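PDB 5V9X: ATP-dependent DNA helicase from Mycobacterium smegmatis, which probably uses ATP hydrolysis to move 3'-to-5' along a single DNA strand and unwind RNA:DNA duplexes. Local coordinates for residues A253-L258 with G421-G426; T503-S508 with Y525-G530; V686-R691 with T862-A867; A774-R779 with L825-E830; G97-Y102 with L182-T187. All coordinates share one frame; numbering follows the deposited sequence.

Contact 1 (A253-L258 with G421-G426); sequences AKTFDL and GEISQG
Lys-254 reaches across to Glu-422 and Ser-424 with the last two atoms of its side chain. From CB the chain sets off with CG anti to the backbone N; the bend at chi2 (60°) then turns CD and everything beyond it toward the other segment. CE arrives 3.1 Å from Ser-424 OG, and NZ goes on to donate to the main-chain oxygen of Glu-422 (NZ to O 2.9 Å), coming from above that carbonyl plane. Ser-424 OG itself is hydrogen-bonded to the carbonyl of Ala-416. The two segments lead into strands 256-262 and 424-429, neighbours in the parallel sheet of the second RecA-like domain, and the side chain of Lys-254 also touches Pro-70 and Thr-71 of the first domain's probable P-loop and lies about 8 Å from the bound ANP. Parallel pairing follows: Ser-424 N to Thr-255 O, Asp-257 N to Ser-424 O at 2.8 Å, and Gly-426 N to Asp-257 O at 3.0 Å. On the face bearing Phe-256, Ser-424 CB lies 3.8 Å from ring atom CD2, with Leu-410 and Val-413 of helix 406-413 packed on the same side chain. On the other face Asp-257 and Gln-425 run side by side, and Ile-423 CG2 rests against Asp-257 CB at 3.8 Å.

Contact 2 (T503-S508 with Y525-G530); sequences TLDLLS and YDRDTG
The hydroxyl oxygen of Ser-508 is approached by two main-chain groups of the same strand. Tyr-525 N donates to OG over 3.1 Å, but the bond is weak, bent to 122° at the hydrogen, and OG is also weakly bonded to the carbonyl of Leu-523. With OG anti to the backbone N (chi1 180°), the hydroxyl leaves the last turn of helix 497-508 in the direction of the strand, and Ser-508 CB settles 3.7 Å from Tyr-525 CB.

One helical turn earlier, Leu-504 crosses the tyrosine ring obliquely. Its CD1 touches CZ at 3.8 Å and its CB comes within 3.9 Å of CE2, while Leu-532 of strand 531-534 packs on both residues. The phenol hydroxyl goes past the leucine to the carboxylate of Glu-501 on the same helix, to which it is hydrogen-bonded, which anchors the far end of the ring.

Arg-527 folds back over the tyrosine, its CG 3.8 Å above the ring plane and over the centre. From there its extended chain carries the guanidinium to the carboxylate of Asp-505, an ion pair whose exact geometry is doubtful in this model. Behind it, Asp-526 OD2 accepts from Thr-529 N at 2.7 Å and from Thr-529 OG1 at 2.9 Å. That Asx motif shapes the turn joining strands 523-526 and 531-534, a beta hairpin laid against helix 497-508, as befits the helix-plus-hairpin build of a winged-helix domain.

Contact 3 (V686-R691 with T862-A867); sequences VVERFR and TPSPFA
Hydrogen bonds from Ser-864 to the Glu-688 carboxylate dominate this contact. Ser-864 OG donates to OE1 at 2.6 Å and Ser-864 N donates to OE2 at 2.9 Å, the latter with a fairly straight N-H (162°). Each oxygen uses its syn lone pair, so one residue fills both inner positions of the carboxylate. The glutamate chain is fully extended, with CG anti to the backbone N (chi1 174°), which carries the acid straight out from strand 684-691. OE2 has a further partner in Thr-860 OG1. This buried acid therefore has several donors, and its place beside the first turn of a helix would probably favour the charged form.

The one apolar contact is made by Pro-863, which sets its CG over one face of the Phe-690 ring, 3.9 Å from the centroid and displaced toward the rim, a CH-pi contact in which the two side chains cross at about a right angle. Ala-867 CB lies against the carboxylate, 3.5 Å from Glu-688 OE1, a plain van der Waals contact.

Ser-864 also caps the helix: its OG, while donating to the glutamate, accepts from Ala-867 N at 3.2 Å. Ser-864 is thus the N-cap of helix 865-870, and its own N-H, which in a capping box would be taken by an acid three residues on, is taken instead by Glu-688 from the neighbouring strand.

Contact 4 (A774-R779 with L825-E830); sequences ALFASR and LEAVRE
The guanidinium of Arg-779 receives Glu-830 at its edge and near its plane, whereas the ring of Phe-776 is approached obliquely by Ala-827 and Val-828. In the first pair NH1 lies 2.8 Å from Glu-830 OE2: a salt bridge with a weak, bent hydrogen bond, the guanidinium and carboxylate planes turned 59° apart. The two side chains cross at about a right angle, the arginine bent at chi2 (-56°) and the glutamate extended. Glu-830 also serves a second cation through OE1, Lys-200 of the first RecA-like domain. A carboxylate between two basic groups in a buried place is probably kept ionised, and may offset the closeness of Arg-779 to Arg-552.

In the second pair CE1 of Phe-776 does most of the touching, 3.4 Å from Val-828 CG2 and 3.5 Å from Ala-827 CB. The small Ala-827 lets the backbones come close, its CA 5.6 Å from that of Arg-779, and Phe-780 packs on the same methyl. Cys-831 and Val-835 also meet the arginine. The segments 774-779 and 825-830, on helices 774-786 and 822-835, cross at 125° with axes 9.2 Å apart: helix-helix packing with an alanine at the crossing and an ion pair beside it, within the DEAD/H-associated region.

Contact 5 (G97-Y102 with L182-T187); sequences GTQVLY and LTSVRT
Gln-99 folds back on itself through chi1 -67° and chi2 -79°, and its amide thereby swings from the far side of the backbone to lie beside Ser-184 and Arg-186. The amide oxygen OE1 hangs over one face of the Arg-186 guanidinium, 3.7 Å from NE, with the two planes turned 70° apart. NE2, on the other branch, rests 3.6 Å from Ser-184 CB. Val-185 holds CG1 anti to the backbone N, which directs CG2 onto the carbonyl oxygen of Thr-98 (3.3 Å) and leads CG1 toward Leu-101 CB at 4.2 Å.

The main chain makes the firmer links. Gln-99 O accepts from Arg-186 N at 2.9 Å and, more weakly, from Thr-187 N at 3.4 Å; Leu-101 N then donates to Thr-187 O at 3.0 Å. A type I turn from Leu-182 to Val-185 brings the chain into line, and parallel strands 100-103 and 187-191 of the first RecA-like domain begin their pairing here, the latter leading to Asp-191, probably the first residue of the Walker B (motif II) sequence, Asp-Glu-Val-His here.

One carbonyl shared by two successive amides, with longer polar contacts from Gln-99 beside it, suggests that the backbone largely sets how these strand ends are aligned.

Overall arrangement
Along the chain contact 5 closes first, then contact 1, then contact 2; contact 4 lies within the loop closed by contact 3. Contacts 5 and 1 each join neighbouring strands in one of the two parallel sheets, which share one strand order, consistent with paired RecA-like helicase domains; their centres are 36 Å apart. Contact 2 lies in the winged-helix part, on the opposite side of the chain's centre from contact 1. Its nearest atoms are about 8 Å from contact 4, and Leu-506 of its helix touches helix 822-835. Contacts 3 and 4, with centres 32 Å apart, share the DEAD/H-associated region and have their nearest atoms about 6 and 8 Å from the nucleic acid, so the C-terminal part also borders the DNA path.

Contact 1 (A253-L258 with G421-G426)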
# COMPACT_ATOMS: atom_id res chain seq x y z
N ALA A 253 -16.88 13.37 -11.83
CA ALA A 253 -16.45 14.76 -11.87
C ALA A 253 -15.96 15.13 -10.47
O ALA A 253 -16.77 15.38 -9.56
CB ALA A 253 -17.58 15.68 -12.32
N LYS A 254 -14.65 15.13 -10.29
CA LYS A 254 -14.02 15.53 -9.03
C LYS A 254 -12.95 16.56 -9.35
O LYS A 254 -12.06 16.30 -10.16
CB LYS A 254 -13.41 14.33 -8.30
CG LYS A 254 -12.73 14.69 -6.99
CD LYS A 254 -13.69 15.34 -6.01
CE LYS A 254 -12.96 15.84 -4.78
NZ LYS A 254 -13.88 16.41 -3.75
N THR A 255 -13.05 17.73 -8.72
CA THR A 255 -12.15 18.83 -8.99
C THR A 255 -11.07 18.89 -7.91
O THR A 255 -11.37 18.91 -6.72
CB THR A 255 -12.91 20.16 -9.04
OG1 THR A 255 -14.06 20.01 -9.87
CG2 THR A 255 -12.02 21.26 -9.60
N PHE A 256 -9.81 18.91 -8.35
CA PHE A 256 -8.67 19.06 -7.46
C PHE A 256 -8.00 20.40 -7.72
O PHE A 256 -7.92 20.86 -8.86
CB PHE A 256 -7.66 17.93 -7.65
CG PHE A 256 -8.14 16.59 -7.16
CD1 PHE A 256 -8.83 15.73 -8.00
CD2 PHE A 256 -7.91 16.19 -5.86
CE1 PHE A 256 -9.28 14.50 -7.56
CE2 PHE A 256 -8.35 14.96 -5.40
CZ PHE A 256 -9.03 14.12 -6.26
N ASP A 257 -7.51 21.03 -6.65
CA ASP A 257 -6.73 22.26 -6.73
C ASP A 257 -5.33 21.93 -6.24
O ASP A 257 -4.97 22.19 -5.09
CB ASP A 257 -7.38 23.38 -5.92
CG ASP A 257 -6.64 24.70 -6.04
OD1 ASP A 257 -5.83 24.84 -6.98
OD2 ASP A 257 -6.86 25.58 -5.19
N LEU A 258 -4.53 21.34 -7.13
CA LEU A 258 -3.21 20.84 -6.78
C LEU A 258 -2.14 21.91 -6.99
O LEU A 258 -2.33 22.88 -7.72
CB LEU A 258 -2.88 19.59 -7.60
CG LEU A 258 -3.89 18.45 -7.48
CD1 LEU A 258 -3.48 17.28 -8.35
CD2 LEU A 258 -4.04 18.02 -6.03
N GLY A 421 -19.40 17.66 -4.47
CA GLY A 421 -19.21 18.83 -5.29
C GLY A 421 -18.07 19.74 -4.88
O GLY A 421 -17.72 20.65 -5.64
N GLU A 422 -17.50 19.54 -3.70
CA GLU A 422 -16.45 20.43 -3.21
C GLU A 422 -15.12 20.14 -3.89
O GLU A 422 -14.88 19.04 -4.41
CB GLU A 422 -16.31 20.31 -1.69
CG GLU A 422 -15.54 21.45 -1.03
CD GLU A 422 -16.32 22.75 -1.04
OE1 GLU A 422 -17.10 22.98 -0.09
OE2 GLU A 422 -16.16 23.54 -1.99
N ILE A 423 -14.24 21.14 -3.88
CA ILE A 423 -12.89 21.03 -4.41
C ILE A 423 -11.96 20.53 -3.31
O ILE A 423 -12.10 20.91 -2.14
CB ILE A 423 -12.42 22.39 -4.97
CG1 ILE A 423 -13.31 22.83 -6.13
CG2 ILE A 423 -10.96 22.33 -5.40
CD1 ILE A 423 -12.99 24.22 -6.64
N SER A 424 -11.02 19.67 -3.68
CA SER A 424 -9.99 19.19 -2.77
C SER A 424 -8.70 19.98 -3.03
O SER A 424 -8.14 19.92 -4.13
CB SER A 424 -9.75 17.70 -2.95
OG SER A 424 -10.92 16.95 -2.66
N GLN A 425 -8.25 20.71 -2.01
CA GLN A 425 -7.06 21.54 -2.13
C GLN A 425 -5.84 20.74 -1.66
O GLN A 425 -5.82 20.25 -0.53
CB GLN A 425 -7.23 22.81 -1.29
CG GLN A 425 -6.34 23.97 -1.70
CD GLN A 425 -6.72 25.25 -0.99
OE1 GLN A 425 -7.86 25.41 -0.54
NE2 GLN A 425 -5.77 26.17 -0.89
N GLY A 426 -4.84 20.62 -2.53
CA GLY A 426 -3.67 19.82 -2.21
C GLY A 426 -2.35 20.43 -2.62
O GLY A 426 -2.17 20.81 -3.78

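Contact 2 (T503-S508 with Y525-G530)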
# COMPACT_ATOMS: atom_id res chain seq x y z
N THR A 503 1.24 -28.07 0.19
CA THR A 503 1.19 -27.20 1.36
C THR A 503 0.72 -27.96 2.60
O THR A 503 1.26 -27.77 3.69
CB THR A 503 0.27 -26.00 1.09
OG1 THR A 503 0.82 -25.21 0.03
CG2 THR A 503 0.12 -25.14 2.33
N LEU A 504 -0.28 -28.83 2.44
CA LEU A 504 -0.76 -29.61 3.58
C LEU A 504 0.31 -30.56 4.09
O LEU A 504 0.41 -30.80 5.30
CB LEU A 504 -2.03 -30.39 3.20
CG LEU A 504 -3.22 -29.61 2.64
CD1 LEU A 504 -4.44 -30.50 2.59
CD2 LEU A 504 -3.50 -28.37 3.47
N ASP A 505 1.11 -31.12 3.19
CA ASP A 505 2.20 -32.00 3.60
C ASP A 505 3.18 -31.27 4.51
O ASP A 505 3.57 -31.77 5.56
CB ASP A 505 2.93 -32.56 2.38
CG ASP A 505 2.03 -33.36 1.48
OD1 ASP A 505 1.00 -33.86 1.97
OD2 ASP A 505 2.35 -33.48 0.28
N LEU A 506 3.59 -30.07 4.09
CA LEU A 506 4.53 -29.29 4.88
C LEU A 506 3.96 -28.96 6.26
O LEU A 506 4.67 -29.06 7.27
CB LEU A 506 4.90 -28.01 4.13
CG LEU A 506 5.95 -27.09 4.73
CD1 LEU A 506 7.13 -27.89 5.24
CD2 LEU A 506 6.39 -26.09 3.68
N LEU A 507 2.68 -28.60 6.32
CA LEU A 507 2.04 -28.33 7.60
C LEU A 507 1.87 -29.58 8.44
O LEU A 507 1.69 -29.47 9.66
CB LEU A 507 0.67 -27.68 7.37
CG LEU A 507 0.67 -26.25 6.84
CD1 LEU A 507 -0.75 -25.80 6.51
CD2 LEU A 507 1.30 -25.31 7.86
N SER A 508 1.94 -30.77 7.83
CA SER A 508 1.71 -32.02 8.54
C SER A 508 2.98 -32.85 8.63
O SER A 508 3.53 -33.02 9.73
CB SER A 508 0.58 -32.81 7.85
OG SER A 508 0.35 -34.04 8.52
N TYR A 525 -2.53 -34.85 9.21
CA TYR A 525 -3.24 -35.11 7.97
C TYR A 525 -3.57 -36.59 7.88
O TYR A 525 -2.68 -37.44 7.93
CB TYR A 525 -2.40 -34.67 6.77
CG TYR A 525 -3.15 -34.53 5.46
CD1 TYR A 525 -4.54 -34.65 5.41
CD2 TYR A 525 -2.47 -34.28 4.28
CE1 TYR A 525 -5.22 -34.52 4.21
CE2 TYR A 525 -3.14 -34.16 3.08
CZ TYR A 525 -4.52 -34.28 3.05
OH TYR A 525 -5.19 -34.15 1.85
N ASP A 526 -4.86 -36.91 7.74
CA ASP A 526 -5.35 -38.27 7.55
C ASP A 526 -5.76 -38.41 6.09
O ASP A 526 -6.88 -38.05 5.72
CB ASP A 526 -6.51 -38.58 8.49
CG ASP A 526 -6.86 -40.06 8.52
OD1 ASP A 526 -6.67 -40.69 9.58
OD2 ASP A 526 -7.31 -40.59 7.48
N ARG A 527 -4.85 -38.93 5.26
CA ARG A 527 -5.11 -38.99 3.83
C ARG A 527 -6.14 -40.05 3.47
O ARG A 527 -6.85 -39.91 2.46
CB ARG A 527 -3.81 -39.23 3.07
CG ARG A 527 -2.87 -38.04 3.13
CD ARG A 527 -1.47 -38.42 2.67
NE ARG A 527 -0.69 -37.24 2.35
CZ ARG A 527 -0.72 -36.63 1.17
NH1 ARG A 527 -1.51 -37.09 0.21
NH2 ARG A 527 0.02 -35.56 0.96
N ASP A 528 -6.24 -41.13 4.26
CA ASP A 528 -7.29 -42.11 4.02
C ASP A 528 -8.67 -41.49 4.20
O ASP A 528 -9.59 -41.76 3.42
CB ASP A 528 -7.11 -43.30 4.96
CG ASP A 528 -5.81 -44.04 4.74
OD1 ASP A 528 -5.18 -43.85 3.67
OD2 ASP A 528 -5.41 -44.83 5.63
N THR A 529 -8.82 -40.63 5.21
CA THR A 529 -10.08 -39.93 5.45
C THR A 529 -10.14 -38.58 4.75
O THR A 529 -11.23 -38.12 4.40
CB THR A 529 -10.28 -39.73 6.96
OG1 THR A 529 -10.15 -40.99 7.63
CG2 THR A 529 -11.66 -39.16 7.26
N GLY A 530 -8.99 -37.94 4.51
CA GLY A 530 -8.99 -36.60 3.97
C GLY A 530 -9.23 -35.53 5.01
O GLY A 530 -9.76 -34.47 4.69

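Contact 3 (V686-R691 with T862-A867)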
# COMPACT_ATOMS: atom_id res chain seq x y z
N VAL A 686 20.79 6.88 -20.29
CA VAL A 686 22.12 7.49 -20.26
C VAL A 686 23.02 6.66 -19.36
O VAL A 686 22.69 6.44 -18.18
CB VAL A 686 22.08 8.95 -19.79
CG1 VAL A 686 23.50 9.48 -19.60
CG2 VAL A 686 21.32 9.81 -20.79
N VAL A 687 24.14 6.20 -19.90
CA VAL A 687 25.16 5.51 -19.13
C VAL A 687 26.27 6.52 -18.85
O VAL A 687 26.95 6.99 -19.78
CB VAL A 687 25.69 4.27 -19.86
CG1 VAL A 687 26.87 3.69 -19.12
CG2 VAL A 687 24.58 3.24 -20.00
N GLU A 688 26.46 6.86 -17.58
CA GLU A 688 27.39 7.90 -17.16
C GLU A 688 28.55 7.26 -16.42
O GLU A 688 28.34 6.40 -15.56
CB GLU A 688 26.69 8.93 -16.28
CG GLU A 688 27.61 9.97 -15.69
CD GLU A 688 26.86 11.06 -14.96
OE1 GLU A 688 25.61 11.04 -14.99
OE2 GLU A 688 27.51 11.94 -14.37
N ARG A 689 29.77 7.68 -16.75
CA ARG A 689 30.97 7.11 -16.16
C ARG A 689 31.87 8.22 -15.64
O ARG A 689 32.01 9.27 -16.27
CB ARG A 689 31.73 6.24 -17.17
CG ARG A 689 32.93 5.52 -16.58
CD ARG A 689 33.64 4.65 -17.61
NE ARG A 689 34.00 5.39 -18.81
CZ ARG A 689 33.32 5.32 -19.96
NH1 ARG A 689 32.26 4.54 -20.05
NH2 ARG A 689 33.71 6.03 -21.01
N PHE A 690 32.47 7.98 -14.48
CA PHE A 690 33.46 8.88 -13.90
C PHE A 690 34.33 8.06 -12.95
O PHE A 690 34.00 6.93 -12.60
CB PHE A 690 32.80 10.06 -13.18
CG PHE A 690 31.82 9.66 -12.11
CD1 PHE A 690 30.48 9.50 -12.40
CD2 PHE A 690 32.25 9.44 -10.80
CE1 PHE A 690 29.57 9.13 -11.42
CE2 PHE A 690 31.35 9.07 -9.82
CZ PHE A 690 30.01 8.92 -10.12
N ARG A 691 35.46 8.64 -12.56
CA ARG A 691 36.36 8.00 -11.62
C ARG A 691 36.20 8.62 -10.24
O ARG A 691 36.01 9.83 -10.11
CB ARG A 691 37.82 8.11 -12.08
CG ARG A 691 38.33 9.52 -12.24
CD ARG A 691 39.83 9.52 -12.51
NE ARG A 691 40.17 8.71 -13.68
CZ ARG A 691 40.18 9.17 -14.92
NH1 ARG A 691 40.51 8.36 -15.93
NH2 ARG A 691 39.87 10.44 -15.17
N THR A 862 32.73 15.15 -13.10
CA THR A 862 32.09 15.15 -11.80
C THR A 862 30.65 14.69 -11.99
O THR A 862 30.05 14.95 -13.04
CB THR A 862 32.14 16.54 -11.14
OG1 THR A 862 31.50 16.50 -9.85
CG2 THR A 862 31.46 17.58 -12.01
N PRO A 863 30.08 13.99 -11.01
CA PRO A 863 28.72 13.45 -11.17
C PRO A 863 27.70 14.51 -11.56
O PRO A 863 27.65 15.60 -10.99
CB PRO A 863 28.41 12.86 -9.79
CG PRO A 863 29.74 12.47 -9.25
CD PRO A 863 30.72 13.50 -9.77
N SER A 864 26.88 14.17 -12.56
CA SER A 864 25.77 14.99 -13.03
C SER A 864 24.74 15.14 -11.92
O SER A 864 24.79 14.40 -10.93
CB SER A 864 25.14 14.36 -14.27
OG SER A 864 24.48 13.14 -13.95
N PRO A 865 23.80 16.08 -12.03
CA PRO A 865 22.75 16.18 -11.00
C PRO A 865 22.00 14.88 -10.77
O PRO A 865 21.73 14.52 -9.61
CB PRO A 865 21.82 17.27 -11.56
CG PRO A 865 22.72 18.13 -12.37
CD PRO A 865 23.74 17.20 -12.99
N PHE A 866 21.66 14.14 -11.83
CA PHE A 866 20.96 12.88 -11.66
C PHE A 866 21.85 11.84 -11.00
O PHE A 866 21.39 11.08 -10.13
CB PHE A 866 20.45 12.36 -13.01
CG PHE A 866 19.23 13.07 -13.52
CD1 PHE A 866 18.83 14.28 -12.99
CD2 PHE A 866 18.47 12.51 -14.54
CE1 PHE A 866 17.71 14.93 -13.47
CE2 PHE A 866 17.35 13.15 -15.02
CZ PHE A 866 16.96 14.36 -14.48
N ALA A 867 23.12 11.78 -11.40
CA ALA A 867 24.05 10.86 -10.76
C ALA A 867 24.27 11.23 -9.30
O ALA A 867 24.35 10.35 -8.43
CB ALA A 867 25.38 10.85 -11.51

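Contact 4 (A774-R779 with L825-E830)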
# COMPACT_ATOMS: atom_id res chain seq x y z
N ALA A 774 19.83 -11.11 -1.97
CA ALA A 774 19.41 -10.73 -0.62
C ALA A 774 17.89 -10.60 -0.52
O ALA A 774 17.32 -10.85 0.54
CB ALA A 774 20.08 -9.42 -0.22
N LEU A 775 17.23 -10.20 -1.61
CA LEU A 775 15.77 -10.09 -1.59
C LEU A 775 15.12 -11.44 -1.30
O LEU A 775 14.18 -11.52 -0.51
CB LEU A 775 15.27 -9.53 -2.93
CG LEU A 775 13.75 -9.55 -3.11
CD1 LEU A 775 13.09 -8.54 -2.18
CD2 LEU A 775 13.37 -9.30 -4.56
N PHE A 776 15.62 -12.50 -1.93
CA PHE A 776 15.05 -13.82 -1.72
C PHE A 776 15.20 -14.27 -0.27
O PHE A 776 14.29 -14.88 0.30
CB PHE A 776 15.70 -14.84 -2.65
CG PHE A 776 15.27 -16.25 -2.40
CD1 PHE A 776 14.10 -16.75 -2.97
CD2 PHE A 776 16.02 -17.09 -1.60
CE1 PHE A 776 13.71 -18.05 -2.74
CE2 PHE A 776 15.62 -18.39 -1.36
CZ PHE A 776 14.46 -18.87 -1.94
N ALA A 777 16.36 -13.98 0.34
CA ALA A 777 16.56 -14.34 1.74
C ALA A 777 15.52 -13.67 2.64
O ALA A 777 14.97 -14.30 3.54
CB ALA A 777 17.97 -13.97 2.18
N SER A 778 15.23 -12.39 2.38
CA SER A 778 14.24 -11.68 3.19
C SER A 778 12.84 -12.22 2.95
O SER A 778 12.10 -12.49 3.90
CB SER A 778 14.29 -10.18 2.88
OG SER A 778 15.52 -9.61 3.31
N ARG A 779 12.46 -12.40 1.68
CA ARG A 779 11.12 -12.86 1.38
C ARG A 779 10.92 -14.33 1.73
O ARG A 779 9.78 -14.76 1.93
CB ARG A 779 10.79 -12.60 -0.09
CG ARG A 779 10.83 -11.12 -0.47
CD ARG A 779 9.90 -10.29 0.41
NE ARG A 779 10.10 -8.85 0.22
CZ ARG A 779 9.31 -8.08 -0.52
NH1 ARG A 779 8.26 -8.60 -1.14
NH2 ARG A 779 9.56 -6.78 -0.64
N LEU A 825 9.29 -22.28 -3.22
CA LEU A 825 8.47 -21.97 -4.39
C LEU A 825 7.77 -20.63 -4.24
O LEU A 825 7.76 -19.81 -5.17
CB LEU A 825 7.44 -23.08 -4.62
CG LEU A 825 7.94 -24.50 -4.89
CD1 LEU A 825 6.75 -25.45 -5.01
CD2 LEU A 825 8.79 -24.55 -6.15
N GLU A 826 7.18 -20.37 -3.07
CA GLU A 826 6.42 -19.15 -2.88
C GLU A 826 7.33 -17.93 -2.78
O GLU A 826 7.00 -16.85 -3.29
CB GLU A 826 5.53 -19.26 -1.63
CG GLU A 826 4.78 -17.99 -1.28
CD GLU A 826 3.96 -17.44 -2.44
OE1 GLU A 826 3.48 -18.23 -3.28
OE2 GLU A 826 3.80 -16.20 -2.50
N ALA A 827 8.49 -18.08 -2.12
CA ALA A 827 9.45 -16.98 -2.07
C ALA A 827 9.90 -16.58 -3.47
O ALA A 827 9.96 -15.39 -3.80
CB ALA A 827 10.65 -17.38 -1.21
N VAL A 828 10.20 -17.57 -4.32
CA VAL A 828 10.54 -17.28 -5.71
C VAL A 828 9.34 -16.69 -6.44
O VAL A 828 9.48 -15.80 -7.29
CB VAL A 828 11.08 -18.54 -6.41
CG1 VAL A 828 11.44 -18.24 -7.84
CG2 VAL A 828 12.28 -19.09 -5.68
N ARG A 829 8.14 -17.18 -6.12
CA ARG A 829 6.93 -16.66 -6.76
C ARG A 829 6.72 -15.19 -6.43
O ARG A 829 6.39 -14.39 -7.31
CB ARG A 829 5.73 -17.50 -6.32
CG ARG A 829 4.55 -17.51 -7.28
CD ARG A 829 3.68 -16.28 -7.13
NE ARG A 829 3.39 -15.96 -5.74
CZ ARG A 829 2.93 -14.78 -5.33
NH1 ARG A 829 2.71 -13.81 -6.21
NH2 ARG A 829 2.70 -14.56 -4.04
N GLU A 830 6.92 -14.80 -5.17
CA GLU A 830 6.71 -13.41 -4.79
C GLU A 830 7.75 -12.49 -5.41
O GLU A 830 7.42 -11.42 -5.92
CB GLU A 830 6.71 -13.26 -3.26
CG GLU A 830 6.52 -11.82 -2.81
CD GLU A 830 6.50 -11.65 -1.30
OE1 GLU A 830 6.76 -12.64 -0.58
OE2 GLU A 830 6.23 -10.52 -0.84

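Contact 5 (G97-Y102 with L182-T187)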
# COMPACT_ATOMS: atom_id res chain seq x y z
N GLY A 97 -28.62 -11.64 15.47
CA GLY A 97 -27.22 -11.82 15.18
C GLY A 97 -26.69 -10.72 14.28
O GLY A 97 -27.43 -9.88 13.76
N THR A 98 -25.38 -10.73 14.09
CA THR A 98 -24.74 -9.72 13.26
C THR A 98 -25.21 -9.85 11.82
O THR A 98 -25.05 -10.90 11.20
CB THR A 98 -23.22 -9.84 13.35
OG1 THR A 98 -22.80 -9.71 14.72
CG2 THR A 98 -22.55 -8.75 12.52
N GLN A 99 -25.79 -8.77 11.29
CA GLN A 99 -26.43 -8.77 9.98
C GLN A 99 -25.58 -8.14 8.89
O GLN A 99 -25.58 -8.63 7.75
CB GLN A 99 -27.77 -8.03 10.06
CG GLN A 99 -28.83 -8.73 10.90
CD GLN A 99 -29.49 -9.88 10.16
OE1 GLN A 99 -30.05 -9.69 9.08
NE2 GLN A 99 -29.44 -11.07 10.74
N VAL A 100 -24.86 -7.06 9.20
CA VAL A 100 -24.02 -6.36 8.23
C VAL A 100 -22.58 -6.41 8.73
O VAL A 100 -22.32 -6.20 9.92
CB VAL A 100 -24.48 -4.90 8.03
CG1 VAL A 100 -23.54 -4.16 7.09
CG2 VAL A 100 -25.91 -4.87 7.49
N LEU A 101 -21.65 -6.69 7.82
CA LEU A 101 -20.23 -6.74 8.14
C LEU A 101 -19.50 -5.74 7.25
O LEU A 101 -19.40 -5.93 6.04
CB LEU A 101 -19.67 -8.15 7.96
CG LEU A 101 -18.18 -8.31 8.28
CD1 LEU A 101 -17.91 -8.06 9.75
CD2 LEU A 101 -17.68 -9.68 7.87
N TYR A 102 -18.98 -4.67 7.86
CA TYR A 102 -18.17 -3.69 7.17
C TYR A 102 -16.70 -3.92 7.52
O TYR A 102 -16.35 -4.03 8.70
CB TYR A 102 -18.59 -2.27 7.56
CG TYR A 102 -17.66 -1.17 7.08
CD1 TYR A 102 -16.52 -0.84 7.81
CD2 TYR A 102 -17.92 -0.46 5.92
CE1 TYR A 102 -15.67 0.15 7.39
CE2 TYR A 102 -17.07 0.54 5.50
CZ TYR A 102 -15.94 0.84 6.23
OH TYR A 102 -15.08 1.84 5.83
N LEU A 182 -21.39 -14.47 13.56
CA LEU A 182 -21.35 -14.12 12.15
C LEU A 182 -22.18 -15.06 11.28
O LEU A 182 -22.15 -14.93 10.05
CB LEU A 182 -19.91 -14.09 11.65
CG LEU A 182 -18.95 -13.16 12.40
CD1 LEU A 182 -17.53 -13.30 11.88
CD2 LEU A 182 -19.43 -11.72 12.30
N THR A 183 -22.92 -16.00 11.88
CA THR A 183 -23.66 -16.98 11.09
C THR A 183 -24.88 -16.39 10.40
O THR A 183 -25.45 -17.06 9.53
CB THR A 183 -24.09 -18.16 11.97
OG1 THR A 183 -24.92 -17.69 13.04
CG2 THR A 183 -22.88 -18.87 12.55
N SER A 184 -25.30 -15.18 10.76
CA SER A 184 -26.47 -14.56 10.15
C SER A 184 -26.13 -13.43 9.19
O SER A 184 -27.04 -12.78 8.67
CB SER A 184 -27.41 -14.03 11.24
OG SER A 184 -27.90 -15.07 12.06
N VAL A 185 -24.84 -13.20 8.93
CA VAL A 185 -24.43 -12.07 8.09
C VAL A 185 -25.04 -12.20 6.71
O VAL A 185 -24.90 -13.24 6.05
CB VAL A 185 -22.90 -11.97 8.03
CG1 VAL A 185 -22.47 -11.03 6.91
CG2 VAL A 185 -22.34 -11.50 9.36
N ARG A 186 -25.71 -11.15 6.25
CA ARG A 186 -26.30 -11.09 4.92
C ARG A 186 -25.55 -10.17 3.96
O ARG A 186 -25.57 -10.43 2.76
CB ARG A 186 -27.76 -10.64 5.00
CG ARG A 186 -28.67 -11.61 5.74
CD ARG A 186 -30.12 -11.15 5.73
NE ARG A 186 -31.00 -12.10 6.42
CZ ARG A 186 -32.30 -11.92 6.59
NH1 ARG A 186 -32.90 -10.83 6.13
NH2 ARG A 186 -33.02 -12.83 7.24
N THR A 187 -24.91 -9.12 4.46
CA THR A 187 -24.19 -8.17 3.64
C THR A 187 -22.75 -8.05 4.13
O THR A 187 -22.50 -8.10 5.34
CB THR A 187 -24.87 -6.78 3.66
OG1 THR A 187 -26.23 -6.90 3.24
CG2 THR A 187 -24.15 -5.80 2.75